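Local coordinates for protein ribokinase (Arabidopsis thaliana, PDB 6ILS) that phosphorylates D-ribose at O-5 with ATP and magnesium, supplying ribose 5-phosphate for nucleotide, histidine and tryptophan synthesis and for the pentose phosphate pathway, at residues B[57-68]-B[86-97]; B[147-155]-B[176-184]. All coordinates share one frame; numbering follows the deposited sequence.

Interaction 1: B[57-68]-B[86-97]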
loop_
_atom_site.group_PDB
_atom_site.type_symbol
_atom_site.label_atom_id
_atom_site.label_comp_id
_atom_site.label_asym_id
_atom_site.label_seq_id
_atom_site.Cartn_x
_atom_site.Cartn_y
_atom_site.Cartn_z
ATOM N N TYR B 57 12.764 -19.512 -12.253
ATOM C CA TYR B 57 12.137 -18.458 -13.030
ATOM C C TYR B 57 10.767 -18.142 -12.450
ATOM O O TYR B 57 10.033 -19.052 -12.062
ATOM C CB TYR B 57 11.957 -18.884 -14.502
ATOM C CG TYR B 57 13.238 -18.889 -15.281
ATOM C CD1 TYR B 57 14.168 -19.904 -15.108
ATOM C CD2 TYR B 57 13.533 -17.871 -16.175
ATOM C CE1 TYR B 57 15.356 -19.907 -15.800
ATOM C CE2 TYR B 57 14.725 -17.866 -16.876
ATOM C CZ TYR B 57 15.627 -18.887 -16.688
ATOM O OH TYR B 57 16.812 -18.895 -17.377
ATOM N N PHE B 58 10.409 -16.864 -12.423
ATOM C CA PHE B 58 9.067 -16.459 -12.049
ATOM C C PHE B 58 8.389 -15.875 -13.277
ATOM O O PHE B 58 8.909 -14.937 -13.890
ATOM C CB PHE B 58 9.088 -15.433 -10.899
ATOM C CG PHE B 58 7.733 -14.853 -10.578
ATOM C CD1 PHE B 58 6.682 -15.681 -10.200
ATOM C CD2 PHE B 58 7.517 -13.493 -10.632
ATOM C CE1 PHE B 58 5.430 -15.181 -9.905
ATOM C CE2 PHE B 58 6.262 -12.966 -10.329
ATOM C CZ PHE B 58 5.213 -13.811 -9.953
ATOM N N VAL B 59 7.247 -16.450 -13.641
ATOM C CA VAL B 59 6.415 -15.919 -14.711
ATOM C C VAL B 59 5.189 -15.244 -14.116
ATOM O O VAL B 59 4.342 -15.877 -13.464
ATOM C CB VAL B 59 5.973 -17.025 -15.691
ATOM C CG1 VAL B 59 5.093 -16.429 -16.811
ATOM C CG2 VAL B 59 7.181 -17.748 -16.239
ATOM N N GLY B 60 5.081 -13.937 -14.315
ATOM C CA GLY B 60 4.039 -13.207 -13.641
ATOM C C GLY B 60 3.825 -11.854 -14.292
ATOM O O GLY B 60 4.577 -11.475 -15.184
ATOM N N ARG B 61 2.812 -11.141 -13.813
ATOM C CA ARG B 61 2.423 -9.832 -14.351
ATOM C C ARG B 61 2.413 -8.794 -13.251
ATOM O O ARG B 61 1.777 -8.995 -12.214
ATOM C CB ARG B 61 1.039 -9.894 -14.994
ATOM C CG ARG B 61 0.982 -10.749 -16.244
ATOM C CD ARG B 61 1.954 -10.217 -17.268
ATOM N NE ARG B 61 1.920 -10.973 -18.513
ATOM C CZ ARG B 61 2.744 -11.975 -18.788
ATOM N NH1 ARG B 61 3.656 -12.356 -17.894
ATOM N NH2 ARG B 61 2.653 -12.602 -19.955
ATOM N N LEU B 62 3.099 -7.680 -13.500
ATOM C CA LEU B 62 3.188 -6.582 -12.551
ATOM C C LEU B 62 2.634 -5.308 -13.161
ATOM O O LEU B 62 2.589 -5.188 -14.380
ATOM C CB LEU B 62 4.640 -6.340 -12.138
ATOM C CG LEU B 62 5.351 -7.511 -11.474
ATOM C CD1 LEU B 62 6.774 -7.101 -11.142
ATOM C CD2 LEU B 62 4.584 -7.884 -10.223
ATOM N N GLY B 63 2.218 -4.362 -12.321
ATOM C CA GLY B 63 1.946 -3.012 -12.800
ATOM C C GLY B 63 3.252 -2.246 -12.869
ATOM O O GLY B 63 4.231 -2.624 -12.234
ATOM N N GLU B 64 3.288 -1.174 -13.656
ATOM C CA GLU B 64 4.468 -0.322 -13.694
ATOM C C GLU B 64 4.312 0.710 -12.586
ATOM O O GLU B 64 3.963 1.864 -12.848
ATOM C CB GLU B 64 4.632 0.351 -15.066
ATOM C CG GLU B 64 5.024 -0.612 -16.193
ATOM C CD GLU B 64 4.771 -0.046 -17.590
ATOM O OE1 GLU B 64 4.551 1.175 -17.706
ATOM O OE2 GLU B 64 4.790 -0.828 -18.569
ATOM N N ASP B 65 4.535 0.277 -11.347
ATOM C CA ASP B 65 4.306 1.124 -10.178
ATOM C C ASP B 65 5.297 0.783 -9.072
ATOM O O ASP B 65 6.169 -0.060 -9.250
ATOM C CB ASP B 65 2.857 0.995 -9.673
ATOM C CG ASP B 65 2.405 -0.467 -9.485
ATOM O OD1 ASP B 65 3.258 -1.334 -9.223
ATOM O OD2 ASP B 65 1.185 -0.726 -9.601
ATOM N N ALA B 66 5.166 1.452 -7.928
ATOM C CA ALA B 66 6.110 1.276 -6.835
ATOM C C ALA B 66 6.029 -0.131 -6.218
ATOM O O ALA B 66 7.047 -0.700 -5.826
ATOM C CB ALA B 66 5.871 2.350 -5.754
ATOM N N HIS B 67 4.817 -0.669 -6.129
ATOM C CA HIS B 67 4.614 -2.042 -5.642
ATOM C C HIS B 67 5.284 -3.065 -6.570
ATOM O O HIS B 67 5.862 -4.065 -6.110
ATOM C CB HIS B 67 3.127 -2.357 -5.527
ATOM C CG HIS B 67 2.444 -1.686 -4.376
ATOM N ND1 HIS B 67 1.077 -1.515 -4.327
ATOM C CD2 HIS B 67 2.928 -1.166 -3.222
ATOM C CE1 HIS B 67 0.748 -0.910 -3.200
ATOM N NE2 HIS B 67 1.850 -0.695 -2.506
ATOM N N GLY B 68 5.190 -2.809 -7.871
ATOM C CA GLY B 68 5.836 -3.640 -8.872
ATOM C C GLY B 68 7.333 -3.644 -8.693
ATOM O O GLY B 68 7.981 -4.685 -8.793
ATOM N N TYR B 86 10.818 -13.425 -17.679
ATOM C CA TYR B 86 9.455 -13.588 -18.173
ATOM C C TYR B 86 8.410 -12.884 -17.333
ATOM O O TYR B 86 7.219 -13.155 -17.447
ATOM C CB TYR B 86 9.113 -15.071 -18.282
ATOM C CG TYR B 86 10.011 -15.751 -19.262
ATOM C CD1 TYR B 86 9.678 -15.818 -20.608
ATOM C CD2 TYR B 86 11.204 -16.309 -18.852
ATOM C CE1 TYR B 86 10.519 -16.429 -21.518
ATOM C CE2 TYR B 86 12.046 -16.919 -19.751
ATOM C CZ TYR B 86 11.703 -16.974 -21.080
ATOM O OH TYR B 86 12.557 -17.593 -21.970
ATOM N N VAL B 87 8.863 -11.963 -16.499
ATOM C CA VAL B 87 7.953 -11.067 -15.823
ATOM C C VAL B 87 7.627 -9.946 -16.798
ATOM O O VAL B 87 8.524 -9.393 -17.430
ATOM C CB VAL B 87 8.562 -10.486 -14.530
ATOM C CG1 VAL B 87 7.597 -9.495 -13.906
ATOM C CG2 VAL B 87 8.907 -11.611 -13.533
ATOM N N ARG B 88 6.350 -9.636 -16.945
ATOM C CA ARG B 88 5.942 -8.506 -17.766
ATOM C C ARG B 88 5.193 -7.500 -16.919
ATOM O O ARG B 88 4.434 -7.879 -16.028
ATOM C CB ARG B 88 5.063 -8.958 -18.932
ATOM C CG ARG B 88 5.780 -9.777 -19.976
ATOM C CD ARG B 88 4.920 -9.935 -21.223
ATOM N NE ARG B 88 5.546 -10.824 -22.202
ATOM C CZ ARG B 88 5.068 -11.052 -23.422
ATOM N NH1 ARG B 88 3.956 -10.450 -23.825
ATOM N NH2 ARG B 88 5.707 -11.880 -24.243
ATOM N N SER B 89 5.404 -6.215 -17.202
ATOM C CA SER B 89 4.706 -5.146 -16.492
ATOM C C SER B 89 3.796 -4.369 -17.450
ATOM O O SER B 89 4.138 -4.187 -18.618
ATOM C CB SER B 89 5.708 -4.203 -15.826
ATOM O OG SER B 89 6.606 -4.916 -14.985
ATOM N N VAL B 90 2.637 -3.934 -16.959
ATOM C CA VAL B 90 1.669 -3.194 -17.777
ATOM C C VAL B 90 1.373 -1.844 -17.121
ATOM O O VAL B 90 1.513 -1.698 -15.909
ATOM C CB VAL B 90 0.342 -3.977 -17.964
ATOM C CG1 VAL B 90 0.577 -5.282 -18.728
ATOM C CG2 VAL B 90 -0.324 -4.247 -16.610
ATOM N N ASN B 91 0.951 -0.852 -17.899
ATOM C CA ASN B 91 0.692 0.452 -17.293
ATOM C C ASN B 91 -0.789 0.730 -17.090
ATOM O O ASN B 91 -1.164 1.817 -16.647
ATOM C CB ASN B 91 1.329 1.573 -18.123
ATOM C CG ASN B 91 0.848 1.595 -19.565
ATOM O OD1 ASN B 91 -0.283 1.214 -19.871
ATOM N ND2 ASN B 91 1.714 2.057 -20.464
ATOM N N ASN B 92 -1.629 -0.254 -17.397
ATOM C CA ASN B 92 -3.070 -0.081 -17.264
ATOM C C ASN B 92 -3.701 -0.939 -16.161
ATOM O O ASN B 92 -4.918 -0.956 -16.006
ATOM C CB ASN B 92 -3.753 -0.378 -18.597
ATOM C CG ASN B 92 -3.611 -1.826 -19.009
ATOM O OD1 ASN B 92 -2.714 -2.533 -18.538
ATOM N ND2 ASN B 92 -4.490 -2.279 -19.901
ATOM N N GLU B 93 -2.871 -1.661 -15.409
ATOM C CA GLU B 93 -3.340 -2.379 -14.223
ATOM C C GLU B 93 -2.346 -2.163 -13.095
ATOM O O GLU B 93 -1.147 -2.075 -13.348
ATOM C CB GLU B 93 -3.503 -3.881 -14.507
ATOM C CG GLU B 93 -4.533 -4.216 -15.575
ATOM C CD GLU B 93 -5.960 -3.998 -15.109
ATOM O OE1 GLU B 93 -6.175 -3.831 -13.890
ATOM O OE2 GLU B 93 -6.876 -4.014 -15.962
ATOM N N PRO B 94 -2.835 -2.084 -11.847
ATOM C CA PRO B 94 -1.918 -1.981 -10.706
ATOM C C PRO B 94 -1.335 -3.344 -10.337
ATOM O O PRO B 94 -2.020 -4.347 -10.542
ATOM C CB PRO B 94 -2.816 -1.461 -9.590
ATOM C CG PRO B 94 -4.161 -2.042 -9.911
ATOM C CD PRO B 94 -4.244 -2.146 -11.418
ATOM N N THR B 95 -0.106 -3.377 -9.827
ATOM C CA THR B 95 0.436 -4.591 -9.198
ATOM C C THR B 95 -0.573 -5.053 -8.150
ATOM O O THR B 95 -1.131 -4.230 -7.422
ATOM C CB THR B 95 1.823 -4.316 -8.558
ATOM O OG1 THR B 95 2.747 -3.928 -9.583
ATOM C CG2 THR B 95 2.384 -5.537 -7.798
ATOM N N GLY B 96 -0.838 -6.353 -8.093
ATOM C CA GLY B 96 -1.757 -6.882 -7.103
ATOM C C GLY B 96 -1.280 -6.572 -5.695
ATOM O O GLY B 96 -0.089 -6.439 -5.425
ATOM N N HIS B 97 -2.224 -6.426 -4.785
ATOM C CA HIS B 97 -1.849 -6.185 -3.408
ATOM C C HIS B 97 -2.914 -6.722 -2.471
ATOM O O HIS B 97 -4.043 -7.015 -2.887
ATOM C CB HIS B 97 -1.579 -4.683 -3.157
ATOM C CG HIS B 97 -2.613 -3.761 -3.727
ATOM N ND1 HIS B 97 -2.727 -3.514 -5.078
ATOM C CD2 HIS B 97 -3.539 -2.977 -3.123
ATOM C CE1 HIS B 97 -3.705 -2.647 -5.284
ATOM N NE2 HIS B 97 -4.208 -2.298 -4.113
HETATM O O HOH W 1 11.145 -15.197 -15.544
HETATM O O HOH W 2 0.940 -8.207 -9.696
HETATM O O HOH W 3 5.761 -13.763 -19.489
HETATM O O HOH W 4 7.006 -3.180 -12.750
HETATM O O HOH W 5 -0.286 -1.734 -6.651
#
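Leu62 and Arg88 meet in a parallel strand pair of a beta-alpha-beta crossover (strand 56-63, helix 66-75, strand 87-90), with Leu62 N donating to Arg88 O (2.9 Å) and Leu62 O accepting from Val90 N. On the arginines' face, Arg61 lies alongside Arg88, pointing the same way with guanidinium planes 10° apart. Arg61 CB is 4.1 Å from Arg88 O; a bend at chi2 (-59°) brings CD to 3.7 Å from Arg88 CB, NE and CZ follow at 3.8 Å, and one guanidinium face covers that CB. Arg61 NH1 donates to Gly60 O (3.0 Å), which also accepts from Arg88 N, while NH2 rests on Arg88 CD. Asp129 forms a salt bridge with Arg88. On the other face, Leu62 CD1 packs on Val87 CG1. Glycine suits position 63 because a CB would strike Glu93 O. Asp65 caps helix 66-75 by taking Gly68 N on OD1; its OD2 receives Thr95 N through its syn lone pair (3.0 Å). With an alanine here, Gly68 N and Thr95 N are likely to lose these acceptors, and the threonine hydroxyl the oxygen that orients it. Thr95 OG1 donates to Asp65 OD1 (2.7 Å) and accepts from Gly63 N (2.8 Å).

Interaction 2: B[147-155]-B[176-184]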
loop_
_atom_site.group_PDB
_atom_site.type_symbol
_atom_site.label_atom_id
_atom_site.label_comp_id
_atom_site.label_asym_id
_atom_site.label_seq_id
_atom_site.Cartn_x
_atom_site.Cartn_y
_atom_site.Cartn_z
ATOM N N ASP B 147 -7.909 -19.002 -13.794
ATOM C CA ASP B 147 -8.028 -20.419 -14.144
ATOM C C ASP B 147 -7.558 -20.690 -15.569
ATOM O O ASP B 147 -6.898 -21.688 -15.844
ATOM C CB ASP B 147 -9.480 -20.893 -13.984
ATOM C CG ASP B 147 -9.902 -21.042 -12.525
ATOM O OD1 ASP B 147 -9.032 -21.290 -11.667
ATOM O OD2 ASP B 147 -11.114 -20.925 -12.235
ATOM N N SER B 148 -7.891 -19.781 -16.479
ATOM C CA SER B 148 -7.595 -19.985 -17.893
ATOM C C SER B 148 -6.110 -20.070 -18.153
ATOM O O SER B 148 -5.657 -20.902 -18.930
ATOM C CB SER B 148 -8.188 -18.860 -18.743
ATOM O OG SER B 148 -7.592 -18.876 -20.026
ATOM N N ILE B 149 -5.356 -19.199 -17.490
ATOM C CA ILE B 149 -3.912 -19.190 -17.614
ATOM C C ILE B 149 -3.305 -20.448 -16.999
ATOM O O ILE B 149 -2.414 -21.054 -17.588
ATOM C CB ILE B 149 -3.326 -17.920 -16.947
ATOM C CG1 ILE B 149 -3.875 -16.675 -17.650
ATOM C CG2 ILE B 149 -1.799 -17.947 -16.984
ATOM C CD1 ILE B 149 -3.549 -16.632 -19.133
ATOM N N ASN B 150 -3.783 -20.838 -15.814
ATOM C CA ASN B 150 -3.279 -22.073 -15.200
ATOM C C ASN B 150 -3.513 -23.285 -16.091
ATOM O O ASN B 150 -2.660 -24.160 -16.192
ATOM C CB ASN B 150 -3.928 -22.323 -13.843
ATOM C CG ASN B 150 -3.251 -21.554 -12.724
ATOM O OD1 ASN B 150 -2.061 -21.241 -12.801
ATOM N ND2 ASN B 150 -4.006 -21.242 -11.692
ATOM N N ILE B 151 -4.682 -23.328 -16.723
ATOM C CA ILE B 151 -5.024 -24.463 -17.589
ATOM C C ILE B 151 -4.069 -24.531 -18.771
ATOM O O ILE B 151 -3.504 -25.578 -19.056
ATOM C CB ILE B 151 -6.493 -24.382 -18.054
ATOM C CG1 ILE B 151 -7.415 -24.728 -16.886
ATOM C CG2 ILE B 151 -6.732 -25.340 -19.223
ATOM C CD1 ILE B 151 -8.857 -24.376 -17.103
ATOM N N GLN B 152 -3.814 -23.394 -19.410
ATOM C CA GLN B 152 -2.919 -23.364 -20.551
ATOM C C GLN B 152 -1.491 -23.766 -20.195
ATOM O O GLN B 152 -0.812 -24.434 -20.976
ATOM C CB GLN B 152 -2.927 -21.964 -21.192
ATOM C CG GLN B 152 -4.286 -21.557 -21.763
ATOM C CD GLN B 152 -4.280 -20.144 -22.323
ATOM O OE1 GLN B 152 -3.469 -19.805 -23.192
ATOM N NE2 GLN B 152 -5.164 -19.303 -21.801
ATOM N N VAL B 153 -1.016 -23.348 -19.024
ATOM C CA VAL B 153 0.344 -23.695 -18.617
ATOM C C VAL B 153 0.459 -25.199 -18.345
ATOM O O VAL B 153 1.376 -25.864 -18.819
ATOM C CB VAL B 153 0.763 -22.893 -17.357
ATOM C CG1 VAL B 153 2.050 -23.461 -16.754
ATOM C CG2 VAL B 153 0.931 -21.427 -17.714
ATOM N N ALA B 154 -0.486 -25.722 -17.580
ATOM C CA ALA B 154 -0.447 -27.126 -17.188
ATOM C C ALA B 154 -0.505 -28.024 -18.422
ATOM O O ALA B 154 0.270 -28.972 -18.542
ATOM C CB ALA B 154 -1.578 -27.436 -16.252
ATOM N N LYS B 155 -1.401 -27.695 -19.350
ATOM C CA LYS B 155 -1.538 -28.477 -20.586
ATOM C C LYS B 155 -0.271 -28.423 -21.425
ATOM O O LYS B 155 0.117 -29.414 -22.043
ATOM C CB LYS B 155 -2.740 -27.991 -21.402
ATOM C CG LYS B 155 -4.053 -28.448 -20.811
ATOM C CD LYS B 155 -5.246 -28.065 -21.666
ATOM C CE LYS B 155 -6.524 -28.525 -20.985
ATOM N NZ LYS B 155 -7.737 -28.341 -21.836
ATOM N N PRO B 176 -11.490 -26.050 -11.585
ATOM C CA PRO B 176 -11.968 -26.653 -12.832
ATOM C C PRO B 176 -11.346 -28.020 -13.061
ATOM O O PRO B 176 -10.141 -28.175 -12.880
ATOM C CB PRO B 176 -11.493 -25.670 -13.905
ATOM C CG PRO B 176 -11.269 -24.383 -13.180
ATOM C CD PRO B 176 -10.809 -24.762 -11.816
ATOM N N ASN B 177 -12.148 -29.000 -13.462
ATOM C CA ASN B 177 -11.639 -30.357 -13.640
ATOM C C ASN B 177 -10.636 -30.437 -14.750
ATOM O O ASN B 177 -9.772 -31.310 -14.765
ATOM C CB ASN B 177 -12.793 -31.324 -13.913
ATOM C CG ASN B 177 -13.622 -31.563 -12.691
ATOM O OD1 ASN B 177 -13.094 -31.938 -11.647
ATOM N ND2 ASN B 177 -14.918 -31.307 -12.789
ATOM N N GLU B 178 -10.768 -29.520 -15.695
ATOM C CA GLU B 178 -9.828 -29.408 -16.780
ATOM C C GLU B 178 -8.445 -29.116 -16.196
ATOM O O GLU B 178 -7.427 -29.572 -16.712
ATOM C CB GLU B 178 -10.277 -28.307 -17.735
ATOM C CG GLU B 178 -9.474 -28.222 -18.989
ATOM C CD GLU B 178 -9.989 -27.136 -19.892
ATOM O OE1 GLU B 178 -10.859 -26.356 -19.437
ATOM O OE2 GLU B 178 -9.526 -27.057 -21.050
ATOM N N LEU B 179 -8.423 -28.378 -15.093
ATOM C CA LEU B 179 -7.147 -28.045 -14.463
ATOM C C LEU B 179 -6.629 -29.245 -13.672
ATOM O O LEU B 179 -5.478 -29.652 -13.839
ATOM C CB LEU B 179 -7.293 -26.811 -13.571
ATOM C CG LEU B 179 -5.998 -26.343 -12.876
ATOM C CD1 LEU B 179 -4.856 -26.184 -13.871
ATOM C CD2 LEU B 179 -6.249 -25.058 -12.102
ATOM N N LEU B 180 -7.477 -29.802 -12.810
ATOM C CA LEU B 180 -7.135 -31.013 -12.052
ATOM C C LEU B 180 -6.615 -32.142 -12.950
ATOM O O LEU B 180 -5.669 -32.848 -12.591
ATOM C CB LEU B 180 -8.348 -31.493 -11.243
ATOM C CG LEU B 180 -8.860 -30.545 -10.161
ATOM C CD1 LEU B 180 -10.158 -31.043 -9.541
ATOM C CD2 LEU B 180 -7.804 -30.326 -9.069
ATOM N N ASP B 181 -7.210 -32.308 -14.131
ATOM C CA ASP B 181 -6.775 -33.357 -15.055
ATOM C C ASP B 181 -5.404 -33.121 -15.668
ATOM O O ASP B 181 -4.833 -34.030 -16.267
ATOM C CB ASP B 181 -7.779 -33.517 -16.210
ATOM C CG ASP B 181 -8.943 -34.421 -15.861
ATOM O OD1 ASP B 181 -8.754 -35.374 -15.072
ATOM O OD2 ASP B 181 -10.052 -34.179 -16.388
ATOM N N SER B 182 -4.882 -31.904 -15.543
ATOM C CA SER B 182 -3.659 -31.543 -16.255
ATOM C C SER B 182 -2.441 -31.376 -15.339
ATOM O O SER B 182 -1.337 -31.163 -15.813
ATOM C CB SER B 182 -3.865 -30.243 -17.034
ATOM O OG SER B 182 -5.011 -30.322 -17.867
ATOM N N ILE B 183 -2.656 -31.472 -14.036
ATOM C CA ILE B 183 -1.552 -31.355 -13.081
ATOM C C ILE B 183 -1.118 -32.734 -12.589
ATOM O O ILE B 183 -1.802 -33.735 -12.837
ATOM C CB ILE B 183 -1.946 -30.475 -11.894
ATOM C CG1 ILE B 183 -3.088 -31.137 -11.114
ATOM C CG2 ILE B 183 -2.295 -29.064 -12.380
ATOM C CD1 ILE B 183 -3.484 -30.431 -9.860
ATOM N N ASP B 184 0.022 -32.797 -11.903
ATOM C CA ASP B 184 0.528 -34.068 -11.387
ATOM C C ASP B 184 0.338 -34.156 -9.877
ATOM O O ASP B 184 -0.035 -35.197 -9.337
ATOM C CB ASP B 184 2.004 -34.244 -11.745
ATOM C CG ASP B 184 2.238 -34.328 -13.248
ATOM O OD1 ASP B 184 2.005 -35.413 -13.823
ATOM O OD2 ASP B 184 2.656 -33.320 -13.862
#
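Asp147 begins the contact at the N-terminal end of helix 147-158, where its carboxylate lies against the ring of Pro176, OD2 coming within 3.6 Å of Pro176 CG. The approach is only van der Waals; the charge is matched elsewhere, since OD1 forms a salt bridge with Arg143. Proline suits the N-cap of helix 177-180, where no N-H is needed for the helix bonds, and its carbonyl O accepts from Leu179 N and Leu180 N. One turn on, Asn150 presents its CB to Leu179 CD1 and CD2, each 4.0 Å away, while ND2 is drawn off to Gln142 O. Leu179 CG stands anti to the backbone N (chi1 -179°), which carries those methyls to Asn150. Ile151 reaches two neighbours: CG1 packs on Leu179 CB (3.9 Å), whereas its chain crosses Glu178 at about a right angle, CD1 touching OE1 and CG2 touching OE2. Leu179 also touches Leu166 of strand 164-170, which links the two helices to the sheet. At Ala154 the small side chain allows close approach, CB meeting Ser182 CB at 3.7 Å. Ser182 is itself fixed by donating its hydroxyl to Glu178 O. Lys155 closes the walk: its extended chain passes Ser182 OG with CG at 3.6 Å and carries NZ to Glu178 OE2 in a salt bridge, whose modelled length is improbably short and doubtful. Leu179 and Ile183 face strand 164-170, while the Lys155-Glu178 pair lies on the exposed side, so the helices are joined mainly by packing, with one charged link.

In the fold
After its first strands and helix 41-51, the chain runs along strand 56-63, enters helix 66-75 and returns through strand 87-90, and interaction 1 closes this loop. There it also approaches the dimer partner, because His67 hydrogen-bonds to His67 of the second subunit. Well after that loop is shut, interaction 2 joins helix 147-158 to helix 177-180, closing a second loop that contains strand 164-170. The loops follow in series, neither nesting nor crossing; the centres of interaction 1 and interaction 2 lie about 23 Å apart. Interaction 1 joins the outermost strand of the large sheet to its neighbour and reaches strand 96-102 of the four-stranded sheet; interaction 2 joins helices beside the middle strands.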